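TRAS1 ORF2p (Bombyx mori, PDB 1WDU) supplies the N-terminal endonuclease domain of a telomere-specific non-LTR retrotransposon, which probably cuts target DNA ahead of reverse transcription. Local coordinates at residues Y20-T34 and A41-Y55. The protein carries 1 engineered substitution. Numbering follows the deposited sequence.
Sequences YRVLQANLQRKKLAT and AATRKAAIALIQEPY
A beta-alpha-beta crossover in the four-layered alpha/beta sandwich, its helix spanning 31-44, brings strand 20-26 alongside strand 48-52 in parallel, with Val-22 paired to Ile-48 and Asn-26 to Gln-52. The bond ladder opens at Arg-21 O, which accepts from both Ala-47 N and Ile-48 N, and includes Leu-50 N to Leu-23 O (2.6 Å), almost straight at 167°. Val-22, Ile-48 and Leu-50 share one face of the sheet, where Ile-48 and Leu-50 meet Leu-119 and Ser-121 of strand 116-123; with chi1 at 180°, Val-22 turns CG1 toward Leu-50 CG, 3.8 Å away, and CG2 toward Ile-48 CB. On the other face Leu-23 packs under the helix end: CG on Ala-46 CB just beyond it, CD1 on Ala-41 CB (3.8 Å) and CD2 against Arg-44 CD within it. There the helix ends in a Schellman motif with Lys-45 at C-prime. On the Val-22 face a water joins Gln-24 NE2 to Gln-52 OE1, while Thr-210 holds Gln-24 OE1 and Ser-121 Gln-52 NE2. Where the strands end, Asn-26 OD1 accepts from Gln-28 N in an Asx turn. Beyond them Lys-31 CG sits 3.4 Å above the Tyr-55 ring centroid, a CH-pi contact. An alanine at Tyr-55 would probably leave the aliphatic chain of Lys-31 without its aromatic floor and free to swing. Glu-53, about 3 Å from a bound phosphate probably from the crystallisation liquor, is placed consistently with the metal-binding glutamate of DNase I-like nucleases. Its OE2 is 3.1 Å from Arg-29 NH1, a charge-only salt bridge reached over the guanidinium face, the two planes 73° apart.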
loop_
_atom_site.group_PDB
_atom_site.type_symbol
_atom_site.label_atom_id
_atom_site.label_comp_id
_atom_site.label_asym_id
_atom_site.label_seq_id
_atom_site.Cartn_x
_atom_site.Cartn_y
_atom_site.Cartn_z
ATOM N N TYR A 20 4.378 -8.163 12.769
ATOM C CA TYR A 20 4.066 -8.503 11.386
ATOM C C TYR A 20 4.604 -7.362 10.531
ATOM O O TYR A 20 4.030 -6.279 10.513
ATOM C CB TYR A 20 2.560 -8.617 11.173
ATOM C CG TYR A 20 1.964 -9.902 11.680
ATOM C CD1 TYR A 20 1.583 -10.043 13.013
ATOM C CD2 TYR A 20 1.807 -10.998 10.827
ATOM C CE1 TYR A 20 1.059 -11.247 13.487
ATOM C CE2 TYR A 20 1.289 -12.201 11.287
ATOM C CZ TYR A 20 0.917 -12.321 12.616
ATOM O OH TYR A 20 0.413 -13.517 13.072
ATOM N N ARG A 21 5.710 -7.597 9.837
ATOM C CA ARG A 21 6.298 -6.560 9.001
ATOM C C ARG A 21 5.623 -6.460 7.634
ATOM O O ARG A 21 5.336 -7.474 6.987
ATOM C CB ARG A 21 7.796 -6.813 8.818
ATOM C CG ARG A 21 8.583 -6.838 10.116
ATOM C CD ARG A 21 10.084 -6.853 9.855
ATOM N NE ARG A 21 10.858 -6.762 11.093
ATOM C CZ ARG A 21 10.908 -7.718 12.017
ATOM N NH1 ARG A 21 10.230 -8.849 11.848
ATOM N NH2 ARG A 21 11.639 -7.543 13.111
ATOM N N VAL A 22 5.374 -5.229 7.201
ATOM C CA VAL A 22 4.735 -4.987 5.911
ATOM C C VAL A 22 5.629 -4.196 4.954
ATOM O O VAL A 22 6.253 -3.207 5.345
ATOM C CB VAL A 22 3.419 -4.188 6.082
ATOM C CG1 VAL A 22 2.771 -3.945 4.710
ATOM C CG2 VAL A 22 2.465 -4.935 7.007
ATOM N N LEU A 23 5.676 -4.626 3.695
ATOM C CA LEU A 23 6.460 -3.923 2.676
ATOM C C LEU A 23 5.513 -3.197 1.707
ATOM O O LEU A 23 4.485 -3.742 1.322
ATOM C CB LEU A 23 7.324 -4.914 1.880
ATOM C CG LEU A 23 8.287 -5.838 2.639
ATOM C CD1 LEU A 23 9.018 -6.719 1.636
ATOM C CD2 LEU A 23 9.284 -5.016 3.461
ATOM N N GLN A 24 5.845 -1.969 1.325
ATOM C CA GLN A 24 5.020 -1.227 0.372
ATOM C C GLN A 24 5.936 -0.806 -0.773
ATOM O O GLN A 24 6.929 -0.125 -0.544
ATOM C CB GLN A 24 4.396 0.022 1.012
ATOM C CG GLN A 24 3.421 0.767 0.081
ATOM C CD GLN A 24 2.816 2.006 0.724
ATOM O OE1 GLN A 24 2.255 1.932 1.816
ATOM N NE2 GLN A 24 2.925 3.156 0.046
ATOM N N ALA A 25 5.608 -1.200 -2.001
ATOM C CA ALA A 25 6.460 -0.846 -3.130
ATOM C C ALA A 25 5.798 -0.880 -4.496
ATOM O O ALA A 25 4.984 -1.757 -4.796
ATOM C CB ALA A 25 7.692 -1.755 -3.149
ATOM N N ASN A 26 6.171 0.097 -5.314
ATOM C CA ASN A 26 5.694 0.208 -6.678
ATOM C C ASN A 26 6.839 -0.344 -7.517
ATOM O O ASN A 26 7.869 0.298 -7.680
ATOM C CB ASN A 26 5.434 1.668 -7.056
ATOM C CG ASN A 26 5.009 1.821 -8.510
ATOM O OD1 ASN A 26 5.270 0.943 -9.336
ATOM N ND2 ASN A 26 4.361 2.936 -8.832
ATOM N N LEU A 27 6.641 -1.547 -8.034
ATOM C CA LEU A 27 7.625 -2.259 -8.835
ATOM C C LEU A 27 7.793 -1.779 -10.268
ATOM O O LEU A 27 8.784 -2.117 -10.927
ATOM C CB LEU A 27 7.262 -3.739 -8.844
ATOM C CG LEU A 27 7.652 -4.567 -7.616
ATOM C CD1 LEU A 27 7.874 -3.680 -6.405
ATOM C CD2 LEU A 27 6.569 -5.614 -7.365
ATOM N N GLN A 28 6.821 -1.009 -10.749
ATOM C CA GLN A 28 6.841 -0.480 -12.111
ATOM C C GLN A 28 6.923 -1.532 -13.220
ATOM O O GLN A 28 7.473 -1.274 -14.286
ATOM C CB GLN A 28 7.984 0.528 -12.270
ATOM C CG GLN A 28 7.686 1.870 -11.614
ATOM C CD GLN A 28 8.645 2.969 -12.034
ATOM O OE1 GLN A 28 8.366 4.156 -11.838
ATOM N NE2 GLN A 28 9.784 2.585 -12.604
ATOM N N ARG A 29 6.367 -2.712 -12.965
ATOM C CA ARG A 29 6.365 -3.798 -13.942
ATOM C C ARG A 29 7.751 -4.358 -14.256
ATOM O O ARG A 29 7.923 -5.054 -15.258
ATOM C CB ARG A 29 5.717 -3.339 -15.255
ATOM C CG ARG A 29 4.322 -2.747 -15.120
ATOM C CD ARG A 29 3.645 -2.680 -16.479
ATOM N NE ARG A 29 2.428 -1.872 -16.466
ATOM C CZ ARG A 29 2.412 -0.550 -16.320
ATOM N NH1 ARG A 29 3.552 0.118 -16.173
ATOM N NH2 ARG A 29 1.259 0.109 -16.324
ATOM N N LYS A 30 8.737 -4.057 -13.415
ATOM C CA LYS A 30 10.097 -4.549 -13.635
ATOM C C LYS A 30 10.308 -5.961 -13.087
ATOM O O LYS A 30 10.216 -6.187 -11.876
ATOM C CB LYS A 30 11.120 -3.606 -12.991
ATOM C CG LYS A 30 11.275 -2.254 -13.670
ATOM C CD LYS A 30 12.383 -1.445 -12.999
ATOM C CE LYS A 30 12.650 -0.123 -13.720
ATOM N NZ LYS A 30 13.757 0.668 -13.089
ATOM N N LYS A 31 10.601 -6.903 -13.983
ATOM C CA LYS A 31 10.836 -8.299 -13.613
ATOM C C LYS A 31 11.871 -8.388 -12.498
ATOM O O LYS A 31 11.756 -9.206 -11.592
ATOM C CB LYS A 31 11.339 -9.088 -14.824
ATOM C CG LYS A 31 10.502 -8.911 -16.084
ATOM C CD LYS A 31 11.040 -9.751 -17.245
ATOM C CE LYS A 31 10.306 -9.432 -18.545
ATOM N NZ LYS A 31 10.650 -10.364 -19.659
ATOM N N LEU A 32 12.882 -7.532 -12.586
ATOM C CA LEU A 32 13.964 -7.477 -11.614
ATOM C C LEU A 32 13.503 -6.951 -10.255
ATOM O O LEU A 32 13.886 -7.481 -9.201
ATOM C CB LEU A 32 15.095 -6.588 -12.151
ATOM C CG LEU A 32 14.682 -5.281 -12.851
ATOM C CD1 LEU A 32 15.878 -4.341 -12.909
ATOM C CD2 LEU A 32 14.150 -5.570 -14.267
ATOM N N ALA A 33 12.682 -5.904 -10.290
ATOM C CA ALA A 33 12.167 -5.289 -9.076
ATOM C C ALA A 33 11.368 -6.288 -8.249
ATOM O O ALA A 33 11.473 -6.302 -7.022
ATOM C CB ALA A 33 11.297 -4.074 -9.427
ATOM N N THR A 34 10.579 -7.132 -8.907
ATOM C CA THR A 34 9.783 -8.103 -8.164
ATOM C C THR A 34 10.673 -9.199 -7.578
ATOM O O THR A 34 10.303 -9.854 -6.606
ATOM C CB THR A 34 8.663 -8.740 -9.033
ATOM O OG1 THR A 34 9.066 -10.043 -9.461
ATOM C CG2 THR A 34 8.347 -7.861 -10.242
ATOM N N ALA A 41 11.710 -9.439 1.232
ATOM C CA ALA A 41 10.691 -10.045 2.080
ATOM C C ALA A 41 11.282 -11.238 2.821
ATOM O O ALA A 41 10.986 -11.457 4.001
ATOM C CB ALA A 41 9.499 -10.492 1.239
ATOM N N ALA A 42 12.106 -12.016 2.122
ATOM C CA ALA A 42 12.753 -13.175 2.735
ATOM C C ALA A 42 13.699 -12.674 3.818
ATOM O O ALA A 42 13.621 -13.098 4.969
ATOM C CB ALA A 42 13.530 -13.965 1.689
ATOM N N THR A 43 14.579 -11.753 3.433
ATOM C CA THR A 43 15.563 -11.166 4.338
ATOM C C THR A 43 14.932 -10.555 5.582
ATOM O O THR A 43 15.275 -10.924 6.705
ATOM C CB THR A 43 16.380 -10.071 3.628
ATOM O OG1 THR A 43 17.035 -10.630 2.485
ATOM C CG2 THR A 43 17.420 -9.496 4.570
ATOM N N ARG A 44 14.020 -9.609 5.374
ATOM C CA ARG A 44 13.335 -8.937 6.472
ATOM C C ARG A 44 12.303 -9.819 7.172
ATOM O O ARG A 44 11.776 -9.450 8.223
ATOM C CB ARG A 44 12.631 -7.684 5.966
ATOM C CG ARG A 44 13.528 -6.500 5.742
ATOM C CD ARG A 44 12.681 -5.250 5.611
ATOM N NE ARG A 44 13.474 -4.039 5.782
ATOM C CZ ARG A 44 14.370 -3.600 4.908
ATOM N NH1 ARG A 44 14.590 -4.274 3.785
ATOM N NH2 ARG A 44 15.053 -2.490 5.165
ATOM N N LYS A 45 12.021 -10.981 6.590
ATOM C CA LYS A 45 11.032 -11.894 7.149
ATOM C C LYS A 45 9.711 -11.143 7.259
ATOM O O LYS A 45 9.087 -11.082 8.324
ATOM C CB LYS A 45 11.491 -12.418 8.519
ATOM C CG LYS A 45 12.475 -13.592 8.422
ATOM C CD LYS A 45 13.106 -13.941 9.767
ATOM C CE LYS A 45 14.065 -12.850 10.241
ATOM N NZ LYS A 45 14.730 -13.200 11.535
ATOM N N ALA A 46 9.306 -10.557 6.135
ATOM C CA ALA A 46 8.070 -9.796 6.062
ATOM C C ALA A 46 6.873 -10.732 5.945
ATOM O O ALA A 46 6.979 -11.827 5.398
ATOM C CB ALA A 46 8.116 -8.853 4.871
ATOM N N ALA A 47 5.735 -10.303 6.469
ATOM C CA ALA A 47 4.528 -11.108 6.394
ATOM C C ALA A 47 3.663 -10.643 5.233
ATOM O O ALA A 47 2.980 -11.447 4.602
ATOM C CB ALA A 47 3.742 -10.998 7.693
ATOM N N ILE A 48 3.721 -9.340 4.946
ATOM C CA ILE A 48 2.905 -8.731 3.901
ATOM C C ILE A 48 3.647 -7.763 2.972
ATOM O O ILE A 48 4.630 -7.117 3.352
ATOM C CB ILE A 48 1.737 -7.918 4.531
ATOM C CG1 ILE A 48 0.898 -8.806 5.464
ATOM C CG2 ILE A 48 0.871 -7.299 3.428
ATOM C CD1 ILE A 48 0.011 -9.784 4.744
ATOM N N ALA A 49 3.149 -7.662 1.747
ATOM C CA ALA A 49 3.694 -6.725 0.785
ATOM C C ALA A 49 2.503 -6.064 0.083
ATOM O O ALA A 49 1.618 -6.754 -0.434
ATOM C CB ALA A 49 4.582 -7.437 -0.222
ATOM N N LEU A 50 2.456 -4.733 0.123
ATOM C CA LEU A 50 1.403 -3.963 -0.545
ATOM C C LEU A 50 2.082 -3.464 -1.820
ATOM O O LEU A 50 2.883 -2.526 -1.793
ATOM C CB LEU A 50 0.942 -2.799 0.334
ATOM C CG LEU A 50 0.446 -3.193 1.740
ATOM C CD1 LEU A 50 0.089 -1.939 2.517
ATOM C CD2 LEU A 50 -0.748 -4.117 1.653
ATOM N N ILE A 51 1.754 -4.116 -2.930
ATOM C CA ILE A 51 2.359 -3.841 -4.224
ATOM C C ILE A 51 1.538 -3.040 -5.221
ATOM O O ILE A 51 0.309 -3.068 -5.202
ATOM C CB ILE A 51 2.706 -5.170 -4.929
ATOM C CG1 ILE A 51 3.474 -6.087 -3.981
ATOM C CG2 ILE A 51 3.524 -4.905 -6.185
ATOM C CD1 ILE A 51 3.502 -7.537 -4.454
ATOM N N GLN A 52 2.248 -2.339 -6.103
ATOM C CA GLN A 52 1.636 -1.583 -7.187
ATOM C C GLN A 52 2.469 -1.870 -8.418
ATOM O O GLN A 52 3.695 -1.988 -8.327
ATOM C CB GLN A 52 1.654 -0.071 -6.933
ATOM C CG GLN A 52 0.910 0.369 -5.690
ATOM C CD GLN A 52 1.736 0.156 -4.452
ATOM O OE1 GLN A 52 2.892 0.576 -4.400
ATOM N NE2 GLN A 52 1.157 -0.491 -3.445
ATOM N N GLU A 53 1.802 -2.002 -9.562
ATOM C CA GLU A 53 2.489 -2.244 -10.824
ATOM C C GLU A 53 3.378 -3.487 -10.831
ATOM O O GLU A 53 4.563 -3.408 -11.162
ATOM C CB GLU A 53 3.344 -1.029 -11.181
ATOM C CG GLU A 53 2.575 0.265 -11.302
ATOM C CD GLU A 53 2.065 0.506 -12.701
ATOM O OE1 GLU A 53 1.051 -0.116 -13.094
ATOM O OE2 GLU A 53 2.692 1.316 -13.415
ATOM N N PRO A 54 2.830 -4.650 -10.458
ATOM C CA PRO A 54 3.662 -5.856 -10.467
ATOM C C PRO A 54 3.872 -6.307 -11.910
ATOM O O PRO A 54 3.101 -5.949 -12.802
ATOM C CB PRO A 54 2.829 -6.849 -9.674
ATOM C CG PRO A 54 1.444 -6.479 -10.078
ATOM C CD PRO A 54 1.461 -4.962 -10.013
ATOM N N TYR A 55 4.921 -7.080 -12.149
ATOM C CA TYR A 55 5.177 -7.560 -13.494
ATOM C C TYR A 55 4.291 -8.768 -13.774
ATOM O O TYR A 55 4.208 -9.687 -12.956
ATOM C CB TYR A 55 6.656 -7.924 -13.655
ATOM C CG TYR A 55 6.939 -8.835 -14.824
ATOM C CD1 TYR A 55 7.019 -10.217 -14.649
ATOM C CD2 TYR A 55 7.098 -8.322 -16.112
ATOM C CE1 TYR A 55 7.246 -11.067 -15.723
ATOM C CE2 TYR A 55 7.323 -9.166 -17.199
ATOM C CZ TYR A 55 7.397 -10.538 -16.996
ATOM O OH TYR A 55 7.612 -11.382 -18.062
HETATM O O HOH W 1 6.718 -10.313 9.844
HETATM O O HOH W 2 3.677 2.864 -2.296
#